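Local atomic coordinates of Bd0816 (Bdellovibrio bacteriovorus HD100, PDB entry 5CER), a protein that probably removes the terminal D-alanine from peptidoglycan peptides, as a serine-type D-Ala-D-Ala carboxypeptidase of the S13 family. Residues L57-T60 with S66-L69; T60-G65 with K98-T103; M317-G322 with K328-S333; F343-H348 with K366-Q371. The protein carries 2 engineered substitutions. One frame throughout, in Å; residues are numbered along the deposited sequence.

Contact 1 of 4, residues L57-T60 with S66-L69; sequences LHLT and SMDL
Two backbone hydrogen bonds clasp T60 to D68, where L57-T60 and S66-L69 run side by side in opposite directions. T60 N donates to D68 O (2.9 Å) and D68 N returns to T60 O (2.8 Å), which makes this an antiparallel hydrogen-bonded pair. The next pair, L59 with L69, is non-hydrogen-bonded. There the backbones meet through CA-H...O contacts: L69 CA lies 3.3 Å from H58 O, and L59 CA lies at the same distance from D68 O.

Apolar contacts occupy the face that carries L59 and L69. CG of L69 stands anti to the backbone N (chi1 172°), which swings CD1 over the partner strand until it rests 3.8 Å from L57 CB. The L59 side chain lies across that of M67 at about a right angle, its CD2 touching M67 CG at 3.7 Å. M67 bends at both chi2 and chi3 and lays its SD against the carbonyl group of T60, 3.7 Å from T60 C. V196 of strand 194-199 packs on L57 and L59 from the other side of the strand.

Polar ends fall on the opposite face or reach outward. D68 OD1 accepts from N101 N on strand 98-104, T60 OG1 bonds T193 OG1, and H58 NE2 bonds E72 OE1. D68 thus links the pair to the next strand, 98-104, as well as to T60. These features are those of a beta hairpin, here strands 54-61 and 67-72, set in the middle of a mixed sheet.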
loop_
_atom_site.group_PDB
_atom_site.type_symbol
_atom_site.label_atom_id
_atom_site.label_comp_id
_atom_site.label_asym_id
_atom_site.label_seq_id
_atom_site.Cartn_x
_atom_site.Cartn_y
_atom_site.Cartn_z
ATOM N N LEU A 57 -31.017 0.958 -4.064
ATOM C CA LEU A 57 -31.615 1.492 -2.860
ATOM C C LEU A 57 -33.106 1.642 -3.169
ATOM O O LEU A 57 -33.490 2.355 -4.096
ATOM C CB LEU A 57 -30.987 2.846 -2.518
ATOM C CG LEU A 57 -29.462 2.897 -2.453
ATOM C CD1 LEU A 57 -28.969 4.310 -2.441
ATOM C CD2 LEU A 57 -28.935 2.159 -1.240
ATOM N N HIS A 58 -33.930 0.972 -2.375
ATOM C CA HIS A 58 -35.383 0.860 -2.537
ATOM C C HIS A 58 -36.025 1.705 -1.429
ATOM O O HIS A 58 -35.996 1.334 -0.265
ATOM C CB HIS A 58 -35.781 -0.621 -2.435
ATOM C CG HIS A 58 -35.289 -1.433 -3.583
ATOM N ND1 HIS A 58 -35.918 -1.441 -4.810
ATOM C CD2 HIS A 58 -34.204 -2.227 -3.711
ATOM C CE1 HIS A 58 -35.249 -2.220 -5.638
ATOM N NE2 HIS A 58 -34.202 -2.704 -4.997
ATOM N N LEU A 59 -36.550 2.856 -1.818
ATOM C CA LEU A 59 -36.991 3.900 -0.911
ATOM C C LEU A 59 -38.518 3.983 -0.961
ATOM O O LEU A 59 -39.114 4.219 -2.034
ATOM C CB LEU A 59 -36.343 5.208 -1.349
ATOM C CG LEU A 59 -34.928 5.399 -0.821
ATOM C CD1 LEU A 59 -34.033 6.013 -1.887
ATOM C CD2 LEU A 59 -34.874 6.252 0.430
ATOM N N THR A 60 -39.163 3.745 0.188
ATOM C CA THR A 60 -40.613 3.737 0.279
ATOM C C THR A 60 -41.052 4.756 1.336
ATOM O O THR A 60 -40.637 4.644 2.480
ATOM C CB THR A 60 -41.111 2.312 0.655
ATOM O OG1 THR A 60 -40.595 1.341 -0.264
ATOM C CG2 THR A 60 -42.629 2.238 0.698
ATOM N N SER A 66 -40.901 10.163 6.567
ATOM C CA SER A 66 -39.561 9.583 6.369
ATOM C C SER A 66 -39.609 8.476 5.292
ATOM O O SER A 66 -40.624 8.293 4.639
ATOM C CB SER A 66 -38.987 9.051 7.710
ATOM O OG SER A 66 -39.449 9.757 8.857
ATOM N N MET A 67 -38.496 7.801 5.070
ATOM C CA MET A 67 -38.426 6.690 4.144
ATOM C C MET A 67 -38.098 5.381 4.881
ATOM O O MET A 67 -37.448 5.393 5.910
ATOM C CB MET A 67 -37.343 6.955 3.085
ATOM C CG MET A 67 -37.604 8.067 2.070
ATOM S SD MET A 67 -39.135 7.955 1.129
ATOM C CE MET A 67 -38.725 8.519 -0.505
ATOM N N ASP A 68 -38.657 4.278 4.411
ATOM C CA ASP A 68 -38.064 2.967 4.621
ATOM C C ASP A 68 -37.061 2.774 3.470
ATOM O O ASP A 68 -37.267 3.283 2.359
ATOM C CB ASP A 68 -39.095 1.831 4.598
ATOM C CG ASP A 68 -39.998 1.778 5.862
ATOM O OD1 ASP A 68 -39.626 2.323 6.903
ATOM O OD2 ASP A 68 -41.097 1.192 5.782
ATOM N N LEU A 69 -35.992 2.046 3.757
ATOM C CA LEU A 69 -34.946 1.765 2.800
ATOM C C LEU A 69 -34.588 0.255 2.831
ATOM O O LEU A 69 -34.241 -0.291 3.882
ATOM C CB LEU A 69 -33.706 2.590 3.146
ATOM C CG LEU A 69 -32.403 2.318 2.388
ATOM C CD1 LEU A 69 -32.617 2.241 0.876
ATOM C CD2 LEU A 69 -31.437 3.445 2.692
#

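Contact 2 of 4, residues T60-G65 with K98-T103; sequences TPTANG and KIENLT
N64 OD1, beside the side chain of E100, is gripped by two hydroxyls: T62 OG1 donates to it at 2.6 Å, and S66 OG bonds it as well. The donor T62 OG1 stands above the amide carbonyl, 35° out of its plane. Both threonine and asparagine belong to the tip of the beta hairpin 54-61/67-72, a type I turn from T62 to G65 closed by G65 N to T62 O at 2.9 Å. G65, the last residue of the turn, has a positive phi of 97°. In N64 the amide carbon CG sits between the backbone N and the carbonyl carbon, the crowded position, and this folds the amide back over the turn toward T62.

E100 meets that tip from strand 98-104, at the corner where the strand breaks. Bent at chi2, its side chain crosses T62 at about a right angle, with CG 3.8 Å from T62 OG1 and 3.9 Å from T62 CG2. N64 comes at it from the opposite direction. The contact is small and lies at the surface, and the charge of E100 is engaged elsewhere: OE1 forms a salt bridge with R177 NH1 on strand 175-181. Amide and carboxylate planes are inclined by 61°, and N64 ND2 stands 3.5 Å from both CD and OE2 of E100.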
loop_
_atom_site.group_PDB
_atom_site.type_symbol
_atom_site.label_atom_id
_atom_site.label_comp_id
_atom_site.label_asym_id
_atom_site.label_seq_id
_atom_site.Cartn_x
_atom_site.Cartn_y
_atom_site.Cartn_z
ATOM N N THR A 60 -39.163 3.745 0.188
ATOM C CA THR A 60 -40.613 3.737 0.279
ATOM C C THR A 60 -41.052 4.756 1.336
ATOM O O THR A 60 -40.637 4.644 2.480
ATOM C CB THR A 60 -41.111 2.312 0.655
ATOM O OG1 THR A 60 -40.595 1.341 -0.264
ATOM C CG2 THR A 60 -42.629 2.238 0.698
ATOM N N PRO A 61 -41.918 5.729 0.969
ATOM C CA PRO A 61 -42.419 6.661 1.990
ATOM C C PRO A 61 -43.237 6.020 3.123
ATOM O O PRO A 61 -44.056 5.110 2.875
ATOM C CB PRO A 61 -43.299 7.652 1.213
ATOM C CG PRO A 61 -43.202 7.306 -0.223
ATOM C CD PRO A 61 -42.414 6.052 -0.392
ATOM N N THR A 62 -42.948 6.462 4.344
ATOM C CA THR A 62 -43.727 6.145 5.528
ATOM C C THR A 62 -44.692 7.281 5.833
ATOM O O THR A 62 -44.465 8.412 5.427
ATOM C CB THR A 62 -42.829 5.937 6.766
ATOM O OG1 THR A 62 -41.954 7.058 6.960
ATOM C CG2 THR A 62 -42.002 4.674 6.639
ATOM N N ALA A 63 -45.766 6.974 6.559
ATOM C CA ALA A 63 -46.809 7.952 6.900
ATOM C C ALA A 63 -46.304 9.218 7.630
ATOM O O ALA A 63 -46.887 10.299 7.474
ATOM C CB ALA A 63 -47.898 7.270 7.719
ATOM N N ASN A 64 -45.259 9.075 8.456
ATOM C CA ASN A 64 -44.632 10.230 9.150
ATOM C C ASN A 64 -43.791 11.152 8.235
ATOM O O ASN A 64 -43.386 12.234 8.668
ATOM C CB ASN A 64 -43.788 9.800 10.373
ATOM C CG ASN A 64 -42.781 8.711 10.053
ATOM O OD1 ASN A 64 -42.210 8.696 8.991
ATOM N ND2 ASN A 64 -42.574 7.799 10.974
ATOM N N GLY A 65 -43.543 10.738 6.989
ATOM C CA GLY A 65 -42.798 11.557 6.021
ATOM C C GLY A 65 -41.336 11.223 5.897
ATOM O O GLY A 65 -40.619 11.926 5.207
ATOM N N LYS A 98 -34.190 11.134 6.896
ATOM C CA LYS A 98 -34.642 10.225 7.957
ATOM C C LYS A 98 -35.080 8.902 7.374
ATOM O O LYS A 98 -35.894 8.886 6.457
ATOM C CB LYS A 98 -35.828 10.871 8.708
ATOM C CG LYS A 98 -35.420 12.017 9.619
ATOM C CD LYS A 98 -36.565 12.531 10.500
ATOM C CE LYS A 98 -36.264 13.917 10.980
ATOM N NZ LYS A 98 -36.939 14.291 12.250
ATOM N N ILE A 99 -34.528 7.814 7.900
ATOM C CA ILE A 99 -34.929 6.480 7.524
ATOM C C ILE A 99 -35.610 5.805 8.709
ATOM O O ILE A 99 -35.026 5.730 9.788
ATOM C CB ILE A 99 -33.751 5.572 7.119
ATOM C CG1 ILE A 99 -32.709 6.287 6.235
ATOM C CG2 ILE A 99 -34.264 4.237 6.535
ATOM C CD1 ILE A 99 -33.101 6.693 4.840
ATOM N N GLU A 100 -36.834 5.303 8.521
ATOM C CA GLU A 100 -37.498 4.503 9.572
ATOM C C GLU A 100 -36.871 3.110 9.653
ATOM O O GLU A 100 -36.096 2.844 10.565
ATOM C CB GLU A 100 -38.996 4.370 9.321
ATOM C CG GLU A 100 -39.849 5.537 9.776
ATOM C CD GLU A 100 -39.654 5.892 11.233
ATOM O OE1 GLU A 100 -39.967 5.047 12.078
ATOM O OE2 GLU A 100 -39.253 7.041 11.522
ATOM N N ASN A 101 -37.201 2.249 8.687
ATOM C CA ASN A 101 -36.738 0.868 8.645
ATOM C C ASN A 101 -35.715 0.716 7.537
ATOM O O ASN A 101 -36.032 0.859 6.349
ATOM C CB ASN A 101 -37.880 -0.101 8.338
ATOM C CG ASN A 101 -38.892 -0.217 9.441
ATOM O OD1 ASN A 101 -40.072 -0.502 9.175
ATOM N ND2 ASN A 101 -38.488 0.054 10.646
ATOM N N LEU A 102 -34.486 0.426 7.952
ATOM C CA LEU A 102 -33.408 0.178 7.048
ATOM C C LEU A 102 -33.174 -1.342 7.069
ATOM O O LEU A 102 -32.700 -1.897 8.050
ATOM C CB LEU A 102 -32.175 0.976 7.479
ATOM C CG LEU A 102 -31.071 1.251 6.443
ATOM C CD1 LEU A 102 -30.134 2.450 6.646
ATOM C CD2 LEU A 102 -30.278 0.008 6.474
ATOM N N THR A 103 -33.495 -1.998 5.972
ATOM C CA THR A 103 -33.130 -3.387 5.772
ATOM C C THR A 103 -32.050 -3.498 4.707
ATOM O O THR A 103 -31.798 -2.543 3.962
ATOM C CB THR A 103 -34.367 -4.227 5.387
ATOM O OG1 THR A 103 -34.848 -3.856 4.087
ATOM C CG2 THR A 103 -35.476 -4.025 6.384
#

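Contact 3 of 4, residues M317-G322 with K328-S333; sequences MIAKTG and KTLAGS
L330 and M317 both turn CG anti to the backbone N (chi1 -167° and 179°), and their side chains then reach toward each other tip to tip, L330 CD2 stopping 4.0 Å from M317 SD. The other branch, CD1, leans on T321 CG2 at 3.6 Å and on A319 CB at 4.0 Å. T321 can offer that methyl because its OG1 lies between the backbone N and the carbonyl carbon, where it bonds T305 OG1.

Beneath the side chains, the antiparallel strands exchange six backbone hydrogen bonds in three reciprocal pairs: I318 with S333, K320 with A331, G322 with T329. In the first two pairs three of the four donors lie nearly in line with the C=O, as in A331 N to K320 O (3.0 Å). At G322 and T329 the donors sit well above the carbonyl planes, G322 N to T329 O being 41° out. T329 OG1 presses on G322 CA at 3.3 Å and is bonded to L31 O. At A319-G332 the CA atoms approach to 4.1 Å, closer than any other paired residues. K328 doubles back over the strand end and gives G322 O a weak NZ bond of 3.3 Å; NZ also bonds T323 OG1.

K320-T321-G322 matches the KTG motif of penicillin-binding proteins, which lines the active site in that fold. K320 NZ donates to T321 O (2.7 Å) and bonds S214 OG. The lysine amine is therefore tethered both to its own strand and to S214, between helices 203-213 and 216-225 and probably of the SXN motif, consistent with a pre-positioned active-site group.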
loop_
_atom_site.group_PDB
_atom_site.type_symbol
_atom_site.label_atom_id
_atom_site.label_comp_id
_atom_site.label_asym_id
_atom_site.label_seq_id
_atom_site.Cartn_x
_atom_site.Cartn_y
_atom_site.Cartn_z
ATOM N N MET A 317 8.951 3.724 -12.856
ATOM C CA MET A 317 8.616 2.380 -12.487
ATOM C C MET A 317 7.149 2.358 -12.121
ATOM O O MET A 317 6.668 3.236 -11.354
ATOM C CB MET A 317 9.470 1.876 -11.288
ATOM C CG MET A 317 9.160 0.454 -10.831
ATOM S SD MET A 317 10.141 -0.030 -9.388
ATOM C CE MET A 317 9.343 0.904 -8.084
ATOM N N ILE A 318 6.474 1.319 -12.613
ATOM C CA ILE A 318 5.148 0.979 -12.210
ATOM C C ILE A 318 5.291 -0.295 -11.401
ATOM O O ILE A 318 5.901 -1.217 -11.875
ATOM C CB ILE A 318 4.269 0.708 -13.415
ATOM C CG1 ILE A 318 4.092 1.985 -14.224
ATOM C CG2 ILE A 318 2.895 0.203 -12.969
ATOM C CD1 ILE A 318 3.726 1.783 -15.661
ATOM N N ALA A 319 4.743 -0.358 -10.182
ATOM C CA ALA A 319 4.986 -1.528 -9.343
ATOM C C ALA A 319 4.033 -1.680 -8.197
ATOM O O ALA A 319 3.342 -0.726 -7.742
ATOM C CB ALA A 319 6.402 -1.480 -8.809
ATOM N N LYS A 320 4.028 -2.913 -7.708
ATOM C CA LYS A 320 3.329 -3.317 -6.455
ATOM C C LYS A 320 4.361 -3.910 -5.490
ATOM O O LYS A 320 5.172 -4.725 -5.915
ATOM C CB LYS A 320 2.266 -4.354 -6.797
ATOM C CG LYS A 320 1.503 -4.900 -5.621
ATOM C CD LYS A 320 0.450 -3.919 -5.125
ATOM C CE LYS A 320 -0.036 -4.253 -3.728
ATOM N NZ LYS A 320 0.979 -3.820 -2.735
ATOM N N THR A 321 4.288 -3.478 -4.225
ATOM C CA THR A 321 5.138 -3.990 -3.172
ATOM C C THR A 321 4.490 -5.118 -2.437
ATOM O O THR A 321 3.264 -5.321 -2.490
ATOM C CB THR A 321 5.420 -2.922 -2.128
ATOM O OG1 THR A 321 4.194 -2.375 -1.665
ATOM C CG2 THR A 321 6.318 -1.808 -2.697
ATOM N N GLY A 322 5.299 -5.815 -1.665
ATOM C CA GLY A 322 4.796 -6.838 -0.762
ATOM C C GLY A 322 5.656 -6.993 0.462
ATOM O O GLY A 322 6.901 -6.935 0.386
ATOM N N LYS A 328 9.892 -10.068 1.318
ATOM C CA LYS A 328 9.818 -8.736 0.801
ATOM C C LYS A 328 9.853 -8.848 -0.696
ATOM O O LYS A 328 10.808 -9.413 -1.261
ATOM C CB LYS A 328 10.988 -7.923 1.295
ATOM C CG LYS A 328 10.772 -6.403 1.170
ATOM C CD LYS A 328 9.877 -5.925 2.294
ATOM C CE LYS A 328 9.615 -4.450 2.214
ATOM N NZ LYS A 328 8.563 -4.200 1.193
ATOM N N THR A 329 8.830 -8.312 -1.366
ATOM C CA THR A 329 8.654 -8.583 -2.791
ATOM C C THR A 329 8.296 -7.303 -3.576
ATOM O O THR A 329 7.801 -6.320 -3.012
ATOM C CB THR A 329 7.549 -9.633 -3.045
ATOM O OG1 THR A 329 6.301 -9.102 -2.648
ATOM C CG2 THR A 329 7.786 -10.954 -2.308
ATOM N N LEU A 330 8.552 -7.343 -4.879
ATOM C CA LEU A 330 8.192 -6.254 -5.782
ATOM C C LEU A 330 7.938 -6.811 -7.165
ATOM O O LEU A 330 8.673 -7.672 -7.634
ATOM C CB LEU A 330 9.342 -5.241 -5.835
ATOM C CG LEU A 330 8.990 -3.885 -6.483
ATOM C CD1 LEU A 330 8.194 -3.002 -5.529
ATOM C CD2 LEU A 330 10.274 -3.162 -6.864
ATOM N N ALA A 331 6.935 -6.268 -7.848
ATOM C CA ALA A 331 6.615 -6.694 -9.224
ATOM C C ALA A 331 5.996 -5.561 -10.042
ATOM O O ALA A 331 5.237 -4.749 -9.505
ATOM C CB ALA A 331 5.693 -7.901 -9.181
ATOM N N GLY A 332 6.310 -5.485 -11.328
ATOM C CA GLY A 332 5.785 -4.417 -12.156
ATOM C C GLY A 332 6.593 -4.225 -13.419
ATOM O O GLY A 332 6.969 -5.188 -14.056
ATOM N N SER A 333 6.816 -2.969 -13.815
ATOM C CA SER A 333 7.672 -2.675 -14.948
ATOM C C SER A 333 8.514 -1.426 -14.725
ATOM O O SER A 333 8.156 -0.537 -13.963
ATOM C CB SER A 333 6.846 -2.520 -16.223
ATOM O OG SER A 333 6.156 -1.287 -16.212
#

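Contact 4 of 4, residues F343-H348 with K366-Q371; sequences FAILLH and KNKISQ
Strand F343-H348 and helix K366-Q371 run roughly antiparallel, their short axes 10.4 Å apart at closest approach and 150° between directions, with I345 and K368 the nearest CA pair. One methyl bridges that gap. I369 CD1 sits almost exactly above the centre of the F343 ring, 3.6 Å from the centroid and 7° off the normal, a CH-pi contact over the ring face. The six ring carbons are thus almost equally far from it, F343 CE1 being 3.7 Å away. Because CG of F343 is held between the backbone N and the carbonyl carbon (chi1 71°), the ring lies across the I369 side chain at about a right angle and offers that face to the helix.

The same methyl also meets I345, two residues along the strand: I345 CD1 touches I369 CD1 at 3.6 Å and I369 CG1 at 3.8 Å. I369 is therefore seated against both F343 and I345 on one face of the strand. K368 contributes only its aliphatic part, CD lying 4.3 Å from I345 CG2. This side chain is poorly ordered, so its contact with I345 and the salt bridge modelled from NZ to E22 are less certain.

Elsewhere on the helix, K366, S370 and Q371 meet another protein chain. Within the fold, helix 356-375 covers this face of the six-stranded antiparallel sheet. L330 of the adjoining strand 327-336 touches both F343 and I369, V7 of strand 3-11 packs on I345 from the other neighbour, and I365 extends the apolar contact along the helix.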
loop_
_atom_site.group_PDB
_atom_site.type_symbol
_atom_site.label_atom_id
_atom_site.label_comp_id
_atom_site.label_asym_id
_atom_site.label_seq_id
_atom_site.Cartn_x
_atom_site.Cartn_y
_atom_site.Cartn_z
ATOM N N PHE A 343 9.292 -7.076 -14.460
ATOM C CA PHE A 343 10.172 -7.674 -13.498
ATOM C C PHE A 343 9.367 -8.210 -12.338
ATOM O O PHE A 343 8.275 -7.711 -12.020
ATOM C CB PHE A 343 11.195 -6.676 -12.964
ATOM C CG PHE A 343 10.589 -5.624 -12.040
ATOM C CD1 PHE A 343 10.418 -5.871 -10.686
ATOM C CD2 PHE A 343 10.168 -4.390 -12.544
ATOM C CE1 PHE A 343 9.783 -4.952 -9.875
ATOM C CE2 PHE A 343 9.577 -3.457 -11.709
ATOM C CZ PHE A 343 9.375 -3.739 -10.376
ATOM N N ALA A 344 9.953 -9.201 -11.654
ATOM C CA ALA A 344 9.495 -9.624 -10.320
ATOM C C ALA A 344 10.729 -9.937 -9.469
ATOM O O ALA A 344 11.656 -10.611 -9.947
ATOM C CB ALA A 344 8.568 -10.809 -10.436
ATOM N N ILE A 345 10.728 -9.456 -8.228
ATOM C CA ILE A 345 11.833 -9.656 -7.291
ATOM C C ILE A 345 11.283 -10.181 -6.002
ATOM O O ILE A 345 10.367 -9.563 -5.389
ATOM C CB ILE A 345 12.540 -8.334 -7.011
ATOM C CG1 ILE A 345 13.188 -7.785 -8.298
ATOM C CG2 ILE A 345 13.639 -8.531 -5.979
ATOM C CD1 ILE A 345 13.532 -6.308 -8.210
ATOM N N LEU A 346 11.764 -11.333 -5.595
ATOM C CA LEU A 346 11.276 -11.986 -4.414
ATOM C C LEU A 346 12.457 -12.192 -3.447
ATOM O O LEU A 346 13.394 -12.910 -3.770
ATOM C CB LEU A 346 10.619 -13.331 -4.818
ATOM C CG LEU A 346 9.461 -13.146 -5.892
ATOM C CD1 LEU A 346 8.919 -14.394 -6.537
ATOM C CD2 LEU A 346 8.286 -12.603 -5.116
ATOM N N LEU A 347 12.364 -11.607 -2.261
ATOM C CA LEU A 347 13.352 -11.791 -1.202
ATOM C C LEU A 347 12.761 -12.505 0.033
ATOM O O LEU A 347 11.568 -12.379 0.353
ATOM C CB LEU A 347 13.908 -10.435 -0.721
ATOM C CG LEU A 347 14.682 -9.357 -1.490
ATOM C CD1 LEU A 347 15.822 -8.666 -0.762
ATOM C CD2 LEU A 347 15.185 -10.105 -2.669
ATOM N N HIS A 348 13.606 -13.281 0.719
ATOM C CA HIS A 348 13.275 -13.872 2.008
ATOM C C HIS A 348 13.689 -12.901 3.085
ATOM O O HIS A 348 14.715 -12.185 2.927
ATOM C CB HIS A 348 14.007 -15.216 2.180
ATOM C CG HIS A 348 13.775 -15.859 3.522
ATOM N ND1 HIS A 348 12.793 -16.799 3.771
ATOM C CD2 HIS A 348 14.386 -15.646 4.712
ATOM C CE1 HIS A 348 12.825 -17.143 5.044
ATOM N NE2 HIS A 348 13.783 -16.464 5.638
ATOM N N LYS A 366 15.487 -1.952 -3.960
ATOM C CA LYS A 366 15.614 -0.654 -4.651
ATOM C C LYS A 366 16.897 -0.555 -5.460
ATOM O O LYS A 366 16.897 -0.029 -6.589
ATOM C CB LYS A 366 15.528 0.522 -3.654
ATOM C CG LYS A 366 14.118 0.737 -3.119
ATOM C CD LYS A 366 14.140 1.737 -1.991
ATOM C CE LYS A 366 12.742 1.885 -1.393
ATOM N NZ LYS A 366 12.687 3.025 -0.445
ATOM N N ASN A 367 17.978 -1.030 -4.867
ATOM C CA ASN A 367 19.246 -1.021 -5.549
ATOM C C ASN A 367 19.282 -2.001 -6.710
ATOM O O ASN A 367 19.895 -1.721 -7.739
ATOM C CB ASN A 367 20.383 -1.266 -4.554
ATOM C CG ASN A 367 20.584 -0.108 -3.583
ATOM O OD1 ASN A 367 20.058 1.029 -3.763
ATOM N ND2 ASN A 367 21.371 -0.360 -2.582
ATOM N N LYS A 368 18.560 -3.104 -6.576
ATOM C CA LYS A 368 18.457 -4.071 -7.656
ATOM C C LYS A 368 17.731 -3.479 -8.827
ATOM O O LYS A 368 18.197 -3.558 -9.942
ATOM C CB LYS A 368 17.735 -5.310 -7.181
ATOM C CG LYS A 368 18.346 -6.603 -7.680
ATOM C CD LYS A 368 17.803 -7.777 -6.872
ATOM C CE LYS A 368 18.809 -8.832 -6.451
ATOM N NZ LYS A 368 20.241 -8.508 -6.490
ATOM N N ILE A 369 16.613 -2.815 -8.560
ATOM C CA ILE A 369 15.869 -2.074 -9.600
ATOM C C ILE A 369 16.713 -1.005 -10.279
ATOM O O ILE A 369 16.724 -0.918 -11.507
ATOM C CB ILE A 369 14.566 -1.444 -9.032
ATOM C CG1 ILE A 369 13.535 -2.530 -8.799
ATOM C CG2 ILE A 369 13.981 -0.367 -9.951
ATOM C CD1 ILE A 369 13.078 -3.255 -10.051
ATOM N N SER A 370 17.431 -0.216 -9.487
ATOM C CA SER A 370 18.353 0.772 -10.047
ATOM C C SER A 370 19.407 0.146 -10.979
ATOM O O SER A 370 19.715 0.706 -12.024
ATOM C CB SER A 370 19.018 1.585 -8.951
ATOM O OG SER A 370 18.034 2.251 -8.173
ATOM N N GLN A 371 19.962 -0.986 -10.563
ATOM C CA GLN A 371 20.945 -1.692 -11.353
ATOM C C GLN A 371 20.365 -2.143 -12.687
ATOM O O GLN A 371 20.986 -1.913 -13.759
ATOM C CB GLN A 371 21.493 -2.867 -10.559
ATOM C CG GLN A 371 22.756 -3.501 -11.168
ATOM C CD GLN A 371 23.894 -2.491 -11.465
ATOM O OE1 GLN A 371 24.241 -1.652 -10.628
ATOM N NE2 GLN A 371 24.483 -2.598 -12.660
#

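How the contacts relate
Contacts 1 and 2 sit together, centres 6 Å apart, and share T60; strand 67-72 ties them through M67 O to E100 N (2.7 Å) and L69 O to T103 N (2.8 Å). Contacts 3 and 4 form the second cluster, 9 Å between centres, joined where L330 O meets I345 N at 2.8 Å. Each cluster has its own sheet, on opposite sides of the chain's centre, and the centres of contacts 1 and 3 are about 45 Å apart. Contact 3 carries the KTG-like residues of the probable active site, and the helix of contact 4 covers the other face of its sheet; contacts 1 and 2 lie in the distant sheet.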